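Local structure of reticulocyte binding protein (Streptococcus agalactiae COH1, 3FAW) at residues 698-703 with 776-781; 738-743 with 748-753; 794-799 with 809-814. The protein probably hydrolyses alpha-1,6-glucosidic linkages in pullulan and branched alpha-glucans, as a cell-wall-anchored streptococcal pullulanase. All blocks are in the same frame, centred on the assembly; numbering follows the deposited sequence.

Interaction 1 (698-703 with 776-781); sequences ITLRRS and VIVDAD
Leu700, on the helix of 698-703, reaches the strand of 776-781 with both of its methyl branches. The contact across the segments is purely apolar. Leu700 CD1 meets Ile777 CD1 at 3.4 Å, tighter than the usual spacing of two methyl carbons, and the two side chains cross at about a right angle. On the other branch, Leu700 CD2 lies 4.0 Å from Val778 CG2 in an easier fit. CG of Leu700 stands anti to the backbone nitrogen (chi1 175°), which carries the fork out from the helix toward the strand.

Hydrogen bonds act within each segment instead. Leu700 O accepts from both the backbone nitrogen and the hydroxyl of Ser703, the latter at 2.6 Å from OG to O. Beyond the strand, Asp779 OD1 takes the Asp781 nitrogen at 2.8 Å from above its carboxylate plane, an Asx turn; Asp781 OD1 in turn makes a salt bridge with Lys689.

Two successive strand residues can face the helix because Ile777 and Val778 both lie opposite Val810 of strand 807-813. This is a classic beta bulge on an outermost strand, packed against helix 685-703 where the C-terminal beta domain meets the helix that follows the catalytic (beta/alpha)8 barrel.

Interaction 2 (738-743 with 748-753); sequences AYQTID and IYAVFV
Tyr739 and Val751 lie side by side as a hydrogen-bonded antiparallel pair, and here the hairpin is closely packed. Val751 CB sits over one face of the Tyr739 ring, offset toward its rim, in a CH-pi contact 4.0 Å from the centroid. The ring can cover its neighbour because chi1 of 45° sets CG between the backbone nitrogen and the carbonyl carbon. Backbone bonds hold the pair in both directions, with Val751 N to Tyr739 O at 2.8 Å; two more join Thr741 and Tyr749. On the reverse face, Ala738 CB comes within 3.3 Å of Phe752 CD1, and Gln740 extends so that its amide meets the CG2 methyl of Ile748. Near the turn, a water bridges a buried carboxylate and phenol, donating to Asp743 OD2 and accepting from Tyr749 OH at 2.6 Å; Asp743 OD2 is also hydrogen-bonded to Thr704 OG1.

The solvent side is looser. Partly exposed Ile742 and Ile748 run alongside each other, with Ile742 CG2 4.1 Å from Ile748 CG1.

Strand 748-754 continues the sheet to strand 807-813, while strand 736-742 pairs with 720-721. Tyr739 packs on helix 544-551 and hydrogen-bonds Thr610, and Val751 rests on helix 590-609.

Interaction 3 (794-799 with 809-814); sequences VHFEKD and IVIKVG
Two sheets of the C-terminal beta domain face each other here: strand 794-796 belongs to a small antiparallel sheet with 760-763 and 800-803, and strand 809-813 to the larger sheet that also contains 748-754 and 775-778. The interface has the layered character of a beta sandwich, as expected for the all-beta C-terminal domain of the alpha-amylase family. No backbone bonds join the segments, and the nearest alpha carbons, those of Val794 and Ile809, are 7.3 Å apart.

Val794 turns its CB toward Ile809, whose terminal methyl CD1 lies 3.7 Å from it. Ile809 CD1 also approaches Val794 CG1, at 4.0 Å, while Ile809 CG1 comes beside Val794 CB, so the end of the isoleucine is laid obliquely across the branched carbon of the valine. The bent isoleucine chain, with chi2 at -67°, curls its end into this position.

Farther along, Phe796 and Ile811 approach from opposite directions. The far end of the ring makes the contact: Phe796 CZ is 3.7 Å from Ile811 CD1, with CE1 a little more distant. Ile811 is extended from CA to CD1 (chi2 -179°), which lets CD1 span the gap between the sheets. Val776 borders both pairs, touching Phe796 and Ile809, and Leu801 adds to the packing on Ile811.

Every atom in the contact is carbon. The two sheets are therefore joined at this point by shape and dispersion, and by exclusion of water from side chains that are mostly buried, without a directional bond to fix the strands' relative register.

How the interactions relate
All three contacts meet on one antiparallel sheet of the C-terminal domain. Interaction 2 supplies its backbone-bonded hairpin; interactions 1 and 3 pack other elements against it, a helix and a second small sheet, through side chains alone. Strand 807-813 ties the set together: its Val810 pairs with the bulge of interaction 1, and its Ile809 and Ile811 accept backbone bonds from Phe752 and Ala750 of interaction 2. Tyr749 links interactions 1 and 2, its CE1 lying 4.0 Å from Leu700 CD1. Interaction 1 is wholly buried, whereas the others include partly exposed residues, the isoleucines near the hairpin turn and Phe796. Only interaction 2 mixes polar and apolar chemistry across its segments.

Interaction 1 (698-703 with 776-781)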
ATOM      1  N   ILE A 698      -6.957  22.142   6.938  1.00 11.23           N
ATOM      2  CA  ILE A 698      -6.227  21.224   7.814  1.00 11.73           C
ATOM      3  C   ILE A 698      -6.110  21.805   9.230  1.00 12.37           C
ATOM      4  O   ILE A 698      -6.294  21.085  10.210  1.00 12.41           O
ATOM      5  CB  ILE A 698      -4.828  20.865   7.266  1.00 11.64           C
ATOM      6  CG1 ILE A 698      -4.953  20.054   5.969  1.00 11.39           C
ATOM      7  CG2 ILE A 698      -4.039  20.047   8.307  1.00 12.52           C
ATOM      8  CD1 ILE A 698      -3.658  19.948   5.182  1.00 10.60           C
ATOM      9  N   THR A 699      -5.819  23.102   9.326  1.00 12.17           N
ATOM     10  CA  THR A 699      -5.748  23.792  10.619  1.00 12.44           C
ATOM     11  C   THR A 699      -7.082  23.692  11.357  1.00 12.68           C
ATOM     12  O   THR A 699      -7.123  23.310  12.525  1.00 13.47           O
ATOM     13  CB  THR A 699      -5.383  25.279  10.451  1.00 12.69           C
ATOM     14  OG1 THR A 699      -4.138  25.394   9.753  1.00 15.39           O
ATOM     15  CG2 THR A 699      -5.275  25.983  11.812  1.00 10.69           C
ATOM     16  N   LEU A 700      -8.168  24.034  10.666  1.00 13.01           N
ATOM     17  CA  LEU A 700      -9.514  23.894  11.223  1.00 12.48           C
ATOM     18  C   LEU A 700      -9.736  22.490  11.791  1.00 12.97           C
ATOM     19  O   LEU A 700     -10.129  22.336  12.949  1.00 13.52           O
ATOM     20  CB  LEU A 700     -10.572  24.205  10.157  1.00 12.57           C
ATOM     21  CG  LEU A 700     -12.041  23.990  10.535  1.00 13.40           C
ATOM     22  CD1 LEU A 700     -12.401  24.734  11.818  1.00  9.63           C
ATOM     23  CD2 LEU A 700     -12.952  24.407   9.387  1.00 11.04           C
ATOM     24  N   ARG A 701      -9.466  21.474  10.979  1.00 13.48           N
ATOM     25  CA  ARG A 701      -9.672  20.078  11.387  1.00 14.09           C
ATOM     26  C   ARG A 701      -8.939  19.728  12.684  1.00 15.03           C
ATOM     27  O   ARG A 701      -9.516  19.110  13.570  1.00 15.02           O
ATOM     28  CB  ARG A 701      -9.240  19.115  10.276  1.00 13.26           C
ATOM     29  CG  ARG A 701      -9.429  17.653  10.638  1.00 14.14           C
ATOM     30  CD  ARG A 701      -9.222  16.723   9.452  1.00 13.93           C
ATOM     31  NE  ARG A 701      -9.564  15.346   9.801  1.00 15.58           N
ATOM     32  CZ  ARG A 701     -10.807  14.882   9.940  1.00 15.19           C
ATOM     33  NH1 ARG A 701     -11.857  15.670   9.739  1.00 17.06           N
ATOM     34  NH2 ARG A 701     -11.003  13.614  10.270  1.00 14.06           N
ATOM     35  N   ARG A 702      -7.676  20.135  12.786  1.00 16.46           N
ATOM     36  CA  ARG A 702      -6.846  19.817  13.952  1.00 17.67           C
ATOM     37  C   ARG A 702      -7.140  20.708  15.164  1.00 17.38           C
ATOM     38  O   ARG A 702      -6.736  20.390  16.288  1.00 17.02           O
ATOM     39  CB  ARG A 702      -5.362  19.897  13.578  1.00 16.89           C
ATOM     40  CG  ARG A 702      -4.959  18.906  12.481  1.00 20.60           C
ATOM     41  CD  ARG A 702      -3.447  18.828  12.288  1.00 21.32           C
ATOM     42  NE  ARG A 702      -2.773  18.277  13.465  1.00 24.49           N
ATOM     43  CZ  ARG A 702      -1.454  18.271  13.655  1.00 24.76           C
ATOM     44  NH1 ARG A 702      -0.631  18.782  12.744  1.00 25.66           N
ATOM     45  NH2 ARG A 702      -0.950  17.752  14.771  1.00 25.89           N
ATOM     46  N   SER A 703      -7.848  21.812  14.938  1.00 17.36           N
ATOM     47  CA  SER A 703      -8.158  22.763  16.003  1.00 16.22           C
ATOM     48  C   SER A 703      -9.277  22.293  16.939  1.00 16.02           C
ATOM     49  O   SER A 703      -9.430  22.842  18.028  1.00 14.70           O
ATOM     50  CB  SER A 703      -8.533  24.126  15.409  1.00 16.49           C
ATOM     51  OG  SER A 703      -9.822  24.098  14.816  1.00 16.31           O
ATOM     52  N   VAL A 776     -18.140  33.497  10.673  1.00 17.68           N
ATOM     53  CA  VAL A 776     -17.726  32.772   9.470  1.00 17.84           C
ATOM     54  C   VAL A 776     -16.210  32.584   9.472  1.00 18.11           C
ATOM     55  O   VAL A 776     -15.467  33.568   9.445  1.00 18.59           O
ATOM     56  CB  VAL A 776     -18.129  33.523   8.181  1.00 17.19           C
ATOM     57  CG1 VAL A 776     -17.734  32.708   6.941  1.00 16.21           C
ATOM     58  CG2 VAL A 776     -19.622  33.816   8.183  1.00 16.74           C
ATOM     59  N   ILE A 777     -15.757  31.328   9.508  1.00 17.21           N
ATOM     60  CA  ILE A 777     -14.315  31.024   9.476  1.00 15.88           C
ATOM     61  C   ILE A 777     -13.839  30.401   8.149  1.00 15.88           C
ATOM     62  O   ILE A 777     -12.637  30.387   7.860  1.00 14.13           O
ATOM     63  CB  ILE A 777     -13.876  30.164  10.686  1.00 16.33           C
ATOM     64  CG1 ILE A 777     -14.549  28.790  10.678  1.00 14.74           C
ATOM     65  CG2 ILE A 777     -14.184  30.907  11.986  1.00 14.83           C
ATOM     66  CD1 ILE A 777     -13.916  27.818  11.644  1.00 16.15           C
ATOM     67  N   VAL A 778     -14.778  29.891   7.352  1.00 14.71           N
ATOM     68  CA  VAL A 778     -14.489  29.477   5.977  1.00 15.41           C
ATOM     69  C   VAL A 778     -15.501  30.134   5.044  1.00 15.36           C
ATOM     70  O   VAL A 778     -16.707  30.080   5.291  1.00 15.59           O
ATOM     71  CB  VAL A 778     -14.549  27.935   5.799  1.00 14.38           C
ATOM     72  CG1 VAL A 778     -14.296  27.541   4.343  1.00 13.73           C
ATOM     73  CG2 VAL A 778     -13.553  27.254   6.712  1.00 14.87           C
ATOM     74  N   ASP A 779     -15.007  30.764   3.981  1.00 15.85           N
ATOM     75  CA  ASP A 779     -15.883  31.343   2.960  1.00 16.23           C
ATOM     76  C   ASP A 779     -15.393  30.940   1.565  1.00 16.55           C
ATOM     77  O   ASP A 779     -14.645  29.971   1.436  1.00 17.05           O
ATOM     78  CB  ASP A 779     -16.018  32.869   3.154  1.00 16.11           C
ATOM     79  CG  ASP A 779     -14.794  33.652   2.705  1.00 17.48           C
ATOM     80  OD1 ASP A 779     -13.766  33.047   2.342  1.00 17.60           O
ATOM     81  OD2 ASP A 779     -14.871  34.900   2.713  1.00 20.55           O
ATOM     82  N   ALA A 780     -15.818  31.664   0.532  1.00 15.74           N
ATOM     83  CA  ALA A 780     -15.446  31.339  -0.848  1.00 15.53           C
ATOM     84  C   ALA A 780     -13.957  31.562  -1.154  1.00 15.25           C
ATOM     85  O   ALA A 780     -13.404  30.924  -2.058  1.00 14.40           O
ATOM     86  CB  ALA A 780     -16.308  32.137  -1.822  1.00 14.37           C
ATOM     87  N   ASP A 781     -13.316  32.464  -0.408  1.00 15.47           N
ATOM     88  CA  ASP A 781     -11.931  32.867  -0.683  1.00 15.88           C
ATOM     89  C   ASP A 781     -10.880  32.258   0.245  1.00 16.90           C
ATOM     90  O   ASP A 781      -9.739  32.030  -0.172  1.00 16.48           O
ATOM     91  CB  ASP A 781     -11.806  34.389  -0.612  1.00 17.00           C
ATOM     92  CG  ASP A 781     -12.533  35.093  -1.738  1.00 16.91           C
ATOM     93  OD1 ASP A 781     -12.636  34.523  -2.846  1.00 18.51           O
ATOM     94  OD2 ASP A 781     -12.992  36.228  -1.512  1.00 21.29           O
TER

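Interaction 2 (738-743 with 748-753)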
ATOM      1  N   ALA A 738     -25.675  20.581   4.134  1.00 16.34           N
ATOM      2  CA  ALA A 738     -25.181  21.294   5.313  1.00 16.42           C
ATOM      3  C   ALA A 738     -25.308  20.411   6.544  1.00 15.79           C
ATOM      4  O   ALA A 738     -26.306  19.710   6.704  1.00 16.48           O
ATOM      5  CB  ALA A 738     -25.945  22.593   5.513  1.00 15.38           C
ATOM      6  N   TYR A 739     -24.295  20.447   7.405  1.00 16.28           N
ATOM      7  CA  TYR A 739     -24.297  19.650   8.633  1.00 17.48           C
ATOM      8  C   TYR A 739     -23.628  20.365   9.795  1.00 16.77           C
ATOM      9  O   TYR A 739     -22.742  21.193   9.605  1.00 16.48           O
ATOM     10  CB  TYR A 739     -23.633  18.283   8.424  1.00 17.39           C
ATOM     11  CG  TYR A 739     -22.328  18.308   7.662  1.00 19.04           C
ATOM     12  CD1 TYR A 739     -21.099  18.277   8.325  1.00 18.43           C
ATOM     13  CD2 TYR A 739     -22.322  18.334   6.272  1.00 16.28           C
ATOM     14  CE1 TYR A 739     -19.901  18.283   7.614  1.00 18.17           C
ATOM     15  CE2 TYR A 739     -21.143  18.346   5.561  1.00 17.76           C
ATOM     16  CZ  TYR A 739     -19.935  18.314   6.228  1.00 19.48           C
ATOM     17  OH  TYR A 739     -18.772  18.321   5.487  1.00 18.05           O
ATOM     18  N   GLN A 740     -24.069  20.015  10.997  1.00 17.54           N
ATOM     19  CA  GLN A 740     -23.563  20.615  12.223  1.00 17.07           C
ATOM     20  C   GLN A 740     -22.911  19.561  13.111  1.00 16.92           C
ATOM     21  O   GLN A 740     -23.430  18.456  13.268  1.00 14.80           O
ATOM     22  CB  GLN A 740     -24.702  21.283  12.985  1.00 17.43           C
ATOM     23  CG  GLN A 740     -24.241  22.191  14.118  1.00 18.73           C
ATOM     24  CD  GLN A 740     -25.398  22.667  14.968  1.00 18.78           C
ATOM     25  OE1 GLN A 740     -25.790  23.916  14.779  1.00 17.89           O
ATOM     26  NE2 GLN A 740     -25.939  21.916  15.784  1.00 14.46           N
ATOM     27  N   THR A 741     -21.765  19.919  13.682  1.00 18.52           N
ATOM     28  CA  THR A 741     -21.106  19.092  14.682  1.00 18.91           C
ATOM     29  C   THR A 741     -20.748  19.953  15.895  1.00 20.30           C
ATOM     30  O   THR A 741     -20.666  21.179  15.800  1.00 19.85           O
ATOM     31  CB  THR A 741     -19.849  18.387  14.109  1.00 19.16           C
ATOM     32  OG1 THR A 741     -19.227  17.608  15.139  1.00 19.68           O
ATOM     33  CG2 THR A 741     -18.849  19.396  13.548  1.00 15.06           C
ATOM     34  N   ILE A 742     -20.559  19.294  17.034  1.00 21.14           N
ATOM     35  CA  ILE A 742     -20.259  19.963  18.299  1.00 21.87           C
ATOM     36  C   ILE A 742     -19.049  19.270  18.913  1.00 22.57           C
ATOM     37  O   ILE A 742     -18.937  18.045  18.841  1.00 22.39           O
ATOM     38  CB  ILE A 742     -21.449  19.867  19.294  1.00 22.49           C
ATOM     39  CG1 ILE A 742     -22.788  20.110  18.582  1.00 23.32           C
ATOM     40  CG2 ILE A 742     -21.262  20.851  20.442  1.00 22.02           C
ATOM     41  CD1 ILE A 742     -24.007  19.949  19.474  1.00 23.11           C
ATOM     42  N   ASP A 743     -18.139  20.037  19.506  1.00 22.91           N
ATOM     43  CA  ASP A 743     -16.952  19.438  20.124  1.00 23.21           C
ATOM     44  C   ASP A 743     -17.128  19.259  21.634  1.00 23.40           C
ATOM     45  O   ASP A 743     -18.163  19.635  22.197  1.00 21.70           O
ATOM     46  CB  ASP A 743     -15.677  20.224  19.765  1.00 23.55           C
ATOM     47  CG  ASP A 743     -15.571  21.564  20.463  1.00 24.12           C
ATOM     48  OD1 ASP A 743     -16.451  21.912  21.277  1.00 26.98           O
ATOM     49  OD2 ASP A 743     -14.581  22.276  20.187  1.00 25.27           O
ATOM     50  N   ILE A 748     -19.788  24.930  18.757  1.00 20.19           N
ATOM     51  CA  ILE A 748     -20.567  24.393  17.634  1.00 18.86           C
ATOM     52  C   ILE A 748     -19.965  24.818  16.287  1.00 18.23           C
ATOM     53  O   ILE A 748     -19.620  25.985  16.102  1.00 17.46           O
ATOM     54  CB  ILE A 748     -22.044  24.884  17.695  1.00 18.63           C
ATOM     55  CG1 ILE A 748     -22.754  24.312  18.929  1.00 19.56           C
ATOM     56  CG2 ILE A 748     -22.808  24.490  16.429  1.00 19.40           C
ATOM     57  CD1 ILE A 748     -24.065  25.022  19.270  1.00 18.44           C
ATOM     58  N   TYR A 749     -19.862  23.870  15.354  1.00 17.29           N
ATOM     59  CA  TYR A 749     -19.377  24.137  13.993  1.00 17.89           C
ATOM     60  C   TYR A 749     -20.384  23.649  12.950  1.00 18.34           C
ATOM     61  O   TYR A 749     -20.809  22.495  12.993  1.00 19.33           O
ATOM     62  CB  TYR A 749     -18.030  23.443  13.753  1.00 18.12           C
ATOM     63  CG  TYR A 749     -16.890  23.994  14.581  1.00 16.42           C
ATOM     64  CD1 TYR A 749     -16.000  24.921  14.048  1.00 15.14           C
ATOM     65  CD2 TYR A 749     -16.699  23.584  15.896  1.00 17.27           C
ATOM     66  CE1 TYR A 749     -14.950  25.434  14.810  1.00 15.50           C
ATOM     67  CE2 TYR A 749     -15.653  24.091  16.666  1.00 14.93           C
ATOM     68  CZ  TYR A 749     -14.782  25.013  16.117  1.00 15.14           C
ATOM     69  OH  TYR A 749     -13.747  25.515  16.878  1.00 16.68           O
ATOM     70  N   ALA A 750     -20.758  24.524  12.015  1.00 17.94           N
ATOM     71  CA  ALA A 750     -21.687  24.165  10.933  1.00 18.10           C
ATOM     72  C   ALA A 750     -21.020  24.329   9.571  1.00 17.62           C
ATOM     73  O   ALA A 750     -20.480  25.393   9.271  1.00 17.55           O
ATOM     74  CB  ALA A 750     -22.944  25.019  11.003  1.00 17.42           C
ATOM     75  N   VAL A 751     -21.076  23.274   8.756  1.00 17.64           N
ATOM     76  CA  VAL A 751     -20.469  23.257   7.421  1.00 16.63           C
ATOM     77  C   VAL A 751     -21.551  23.267   6.338  1.00 17.24           C
ATOM     78  O   VAL A 751     -22.456  22.433   6.356  1.00 14.79           O
ATOM     79  CB  VAL A 751     -19.598  21.991   7.211  1.00 17.72           C
ATOM     80  CG1 VAL A 751     -18.849  22.069   5.874  1.00 17.12           C
ATOM     81  CG2 VAL A 751     -18.622  21.804   8.369  1.00 15.46           C
ATOM     82  N   PHE A 752     -21.441  24.211   5.404  1.00 17.67           N
ATOM     83  CA  PHE A 752     -22.371  24.339   4.280  1.00 17.47           C
ATOM     84  C   PHE A 752     -21.614  24.173   2.967  1.00 17.82           C
ATOM     85  O   PHE A 752     -20.617  24.858   2.745  1.00 16.93           O
ATOM     86  CB  PHE A 752     -23.036  25.717   4.289  1.00 16.96           C
ATOM     87  CG  PHE A 752     -23.784  26.033   5.559  1.00 16.50           C
ATOM     88  CD1 PHE A 752     -25.152  25.814   5.648  1.00 16.08           C
ATOM     89  CD2 PHE A 752     -23.124  26.570   6.656  1.00 14.16           C
ATOM     90  CE1 PHE A 752     -25.844  26.111   6.810  1.00 12.91           C
ATOM     91  CE2 PHE A 752     -23.807  26.866   7.819  1.00 12.73           C
ATOM     92  CZ  PHE A 752     -25.170  26.638   7.896  1.00 14.20           C
ATOM     93  N   VAL A 753     -22.082  23.270   2.106  1.00 18.27           N
ATOM     94  CA  VAL A 753     -21.482  23.067   0.777  1.00 17.51           C
ATOM     95  C   VAL A 753     -22.543  23.174  -0.316  1.00 17.69           C
ATOM     96  O   VAL A 753     -23.343  22.252  -0.500  1.00 18.67           O
ATOM     97  CB  VAL A 753     -20.793  21.684   0.665  1.00 17.15           C
ATOM     98  CG1 VAL A 753     -20.305  21.436  -0.760  1.00 15.65           C
ATOM     99  CG2 VAL A 753     -19.631  21.578   1.653  1.00 16.03           C
TER
HETATM  100  O   HOH W   1     -13.387  24.871  19.353  1.00 20.00           O

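Interaction 3 (794-799 with 809-814)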
ATOM      1  N   VAL A 794     -21.711  34.309   0.935  1.00 15.84           N
ATOM      2  CA  VAL A 794     -22.800  34.010   1.866  1.00 15.78           C
ATOM      3  C   VAL A 794     -23.518  35.288   2.302  1.00 16.05           C
ATOM      4  O   VAL A 794     -22.881  36.323   2.500  1.00 16.17           O
ATOM      5  CB  VAL A 794     -22.278  33.286   3.126  1.00 15.44           C
ATOM      6  CG1 VAL A 794     -21.257  34.157   3.878  1.00 13.96           C
ATOM      7  CG2 VAL A 794     -23.438  32.891   4.035  1.00 17.24           C
ATOM      8  N   HIS A 795     -24.840  35.206   2.448  1.00 16.77           N
ATOM      9  CA  HIS A 795     -25.634  36.302   3.006  1.00 17.41           C
ATOM     10  C   HIS A 795     -26.557  35.781   4.104  1.00 17.72           C
ATOM     11  O   HIS A 795     -27.219  34.754   3.936  1.00 18.23           O
ATOM     12  CB  HIS A 795     -26.448  36.998   1.914  1.00 17.95           C
ATOM     13  CG  HIS A 795     -25.607  37.618   0.841  1.00 20.54           C
ATOM     14  ND1 HIS A 795     -25.237  38.946   0.859  1.00 20.61           N
ATOM     15  CD2 HIS A 795     -25.059  37.089  -0.278  1.00 22.20           C
ATOM     16  CE1 HIS A 795     -24.496  39.208  -0.203  1.00 20.66           C
ATOM     17  NE2 HIS A 795     -24.374  38.098  -0.909  1.00 23.08           N
ATOM     18  N   PHE A 796     -26.590  36.498   5.223  1.00 17.82           N
ATOM     19  CA  PHE A 796     -27.393  36.114   6.381  1.00 19.06           C
ATOM     20  C   PHE A 796     -28.802  36.694   6.261  1.00 18.78           C
ATOM     21  O   PHE A 796     -28.966  37.902   6.069  1.00 19.67           O
ATOM     22  CB  PHE A 796     -26.727  36.599   7.680  1.00 20.11           C
ATOM     23  CG  PHE A 796     -25.563  35.747   8.122  1.00 21.44           C
ATOM     24  CD1 PHE A 796     -25.579  35.109   9.356  1.00 22.55           C
ATOM     25  CD2 PHE A 796     -24.454  35.574   7.298  1.00 24.42           C
ATOM     26  CE1 PHE A 796     -24.505  34.313   9.764  1.00 23.77           C
ATOM     27  CE2 PHE A 796     -23.380  34.783   7.701  1.00 23.32           C
ATOM     28  CZ  PHE A 796     -23.408  34.154   8.935  1.00 21.84           C
ATOM     29  N   GLU A 797     -29.809  35.828   6.371  1.00 17.65           N
ATOM     30  CA  GLU A 797     -31.220  36.235   6.321  1.00 17.02           C
ATOM     31  C   GLU A 797     -31.871  36.059   7.703  1.00 16.58           C
ATOM     32  O   GLU A 797     -31.172  35.871   8.698  1.00 17.17           O
ATOM     33  CB  GLU A 797     -31.976  35.417   5.262  1.00 17.21           C
ATOM     34  CG  GLU A 797     -31.260  35.270   3.917  1.00 17.88           C
ATOM     35  CD  GLU A 797     -30.947  36.597   3.242  1.00 18.23           C
ATOM     36  OE1 GLU A 797     -31.590  37.623   3.562  1.00 17.92           O
ATOM     37  OE2 GLU A 797     -30.051  36.607   2.371  1.00 23.61           O
ATOM     38  N   LYS A 798     -33.203  36.121   7.760  1.00 15.96           N
ATOM     39  CA  LYS A 798     -33.946  36.014   9.028  1.00 16.15           C
ATOM     40  C   LYS A 798     -33.796  34.636   9.701  1.00 16.53           C
ATOM     41  O   LYS A 798     -33.494  34.558  10.890  1.00 17.55           O
ATOM     42  CB  LYS A 798     -35.427  36.345   8.798  1.00 15.43           C
ATOM     43  CG  LYS A 798     -36.334  36.218  10.021  1.00 17.95           C
ATOM     44  CD  LYS A 798     -35.889  37.113  11.171  1.00 19.34           C
ATOM     45  CE  LYS A 798     -36.967  37.212  12.245  1.00 21.39           C
ATOM     46  NZ  LYS A 798     -36.526  38.034  13.407  0.10 20.32           N
ATOM     47  N   ASP A 799     -34.021  33.562   8.948  1.00 15.66           N
ATOM     48  CA  ASP A 799     -33.816  32.198   9.462  1.00 15.73           C
ATOM     49  C   ASP A 799     -33.219  31.276   8.387  1.00 15.41           C
ATOM     50  O   ASP A 799     -33.529  30.085   8.321  1.00 15.08           O
ATOM     51  CB  ASP A 799     -35.125  31.624  10.033  1.00 15.88           C
ATOM     52  CG  ASP A 799     -36.175  31.344   8.961  1.00 18.34           C
ATOM     53  OD1 ASP A 799     -35.952  31.700   7.785  1.00 18.55           O
ATOM     54  OD2 ASP A 799     -37.227  30.755   9.297  1.00 18.76           O
ATOM     55  N   ILE A 809     -19.176  27.251   3.051  1.00 13.77           N
ATOM     56  CA  ILE A 809     -19.196  28.151   4.205  1.00 14.06           C
ATOM     57  C   ILE A 809     -19.143  27.358   5.514  1.00 14.80           C
ATOM     58  O   ILE A 809     -19.904  26.412   5.700  1.00 16.37           O
ATOM     59  CB  ILE A 809     -20.461  29.047   4.228  1.00 13.98           C
ATOM     60  CG1 ILE A 809     -20.672  29.756   2.882  1.00 13.52           C
ATOM     61  CG2 ILE A 809     -20.351  30.087   5.334  1.00 12.91           C
ATOM     62  CD1 ILE A 809     -19.610  30.774   2.547  1.00 10.94           C
ATOM     63  N   VAL A 810     -18.247  27.746   6.418  1.00 14.73           N
ATOM     64  CA  VAL A 810     -18.222  27.166   7.763  1.00 15.31           C
ATOM     65  C   VAL A 810     -18.428  28.266   8.801  1.00 15.86           C
ATOM     66  O   VAL A 810     -17.723  29.281   8.789  1.00 15.70           O
ATOM     67  CB  VAL A 810     -16.916  26.400   8.073  1.00 14.23           C
ATOM     68  CG1 VAL A 810     -16.946  25.854   9.499  1.00 13.61           C
ATOM     69  CG2 VAL A 810     -16.708  25.263   7.080  1.00 14.24           C
ATOM     70  N   ILE A 811     -19.405  28.055   9.682  1.00 16.94           N
ATOM     71  CA  ILE A 811     -19.699  28.980  10.776  1.00 18.12           C
ATOM     72  C   ILE A 811     -19.365  28.329  12.119  1.00 17.66           C
ATOM     73  O   ILE A 811     -19.599  27.137  12.311  1.00 16.01           O
ATOM     74  CB  ILE A 811     -21.187  29.409  10.782  1.00 18.73           C
ATOM     75  CG1 ILE A 811     -21.591  29.981   9.419  1.00 19.37           C
ATOM     76  CG2 ILE A 811     -21.437  30.447  11.863  1.00 21.77           C
ATOM     77  CD1 ILE A 811     -23.040  30.454   9.346  1.00 18.87           C
ATOM     78  N   LYS A 812     -18.813  29.123  13.035  1.00 17.92           N
ATOM     79  CA  LYS A 812     -18.535  28.690  14.405  1.00 17.82           C
ATOM     80  C   LYS A 812     -19.336  29.534  15.397  1.00 18.18           C
ATOM     81  O   LYS A 812     -19.349  30.766  15.307  1.00 16.57           O
ATOM     82  CB  LYS A 812     -17.041  28.838  14.718  1.00 17.42           C
ATOM     83  CG  LYS A 812     -16.640  28.452  16.141  1.00 17.30           C
ATOM     84  CD  LYS A 812     -15.303  29.058  16.525  1.00 19.03           C
ATOM     85  CE  LYS A 812     -14.930  28.728  17.961  1.00 19.41           C
ATOM     86  NZ  LYS A 812     -13.653  29.382  18.367  1.00 19.38           N
ATOM     87  N   VAL A 813     -19.991  28.862  16.343  1.00 19.21           N
ATOM     88  CA  VAL A 813     -20.639  29.528  17.474  1.00 19.55           C
ATOM     89  C   VAL A 813     -19.918  29.136  18.762  1.00 20.57           C
ATOM     90  O   VAL A 813     -20.015  27.990  19.211  1.00 21.90           O
ATOM     91  CB  VAL A 813     -22.131  29.161  17.575  1.00 19.15           C
ATOM     92  CG1 VAL A 813     -22.774  29.842  18.786  1.00 18.01           C
ATOM     93  CG2 VAL A 813     -22.859  29.549  16.290  1.00 19.72           C
ATOM     94  N   GLY A 814     -19.182  30.085  19.338  1.00 21.59           N
ATOM     95  CA  GLY A 814     -18.478  29.869  20.603  1.00 22.63           C
ATOM     96  C   GLY A 814     -19.417  29.931  21.795  1.00 23.70           C
ATOM     97  O   GLY A 814     -19.639  28.927  22.477  1.00 25.76           O
TER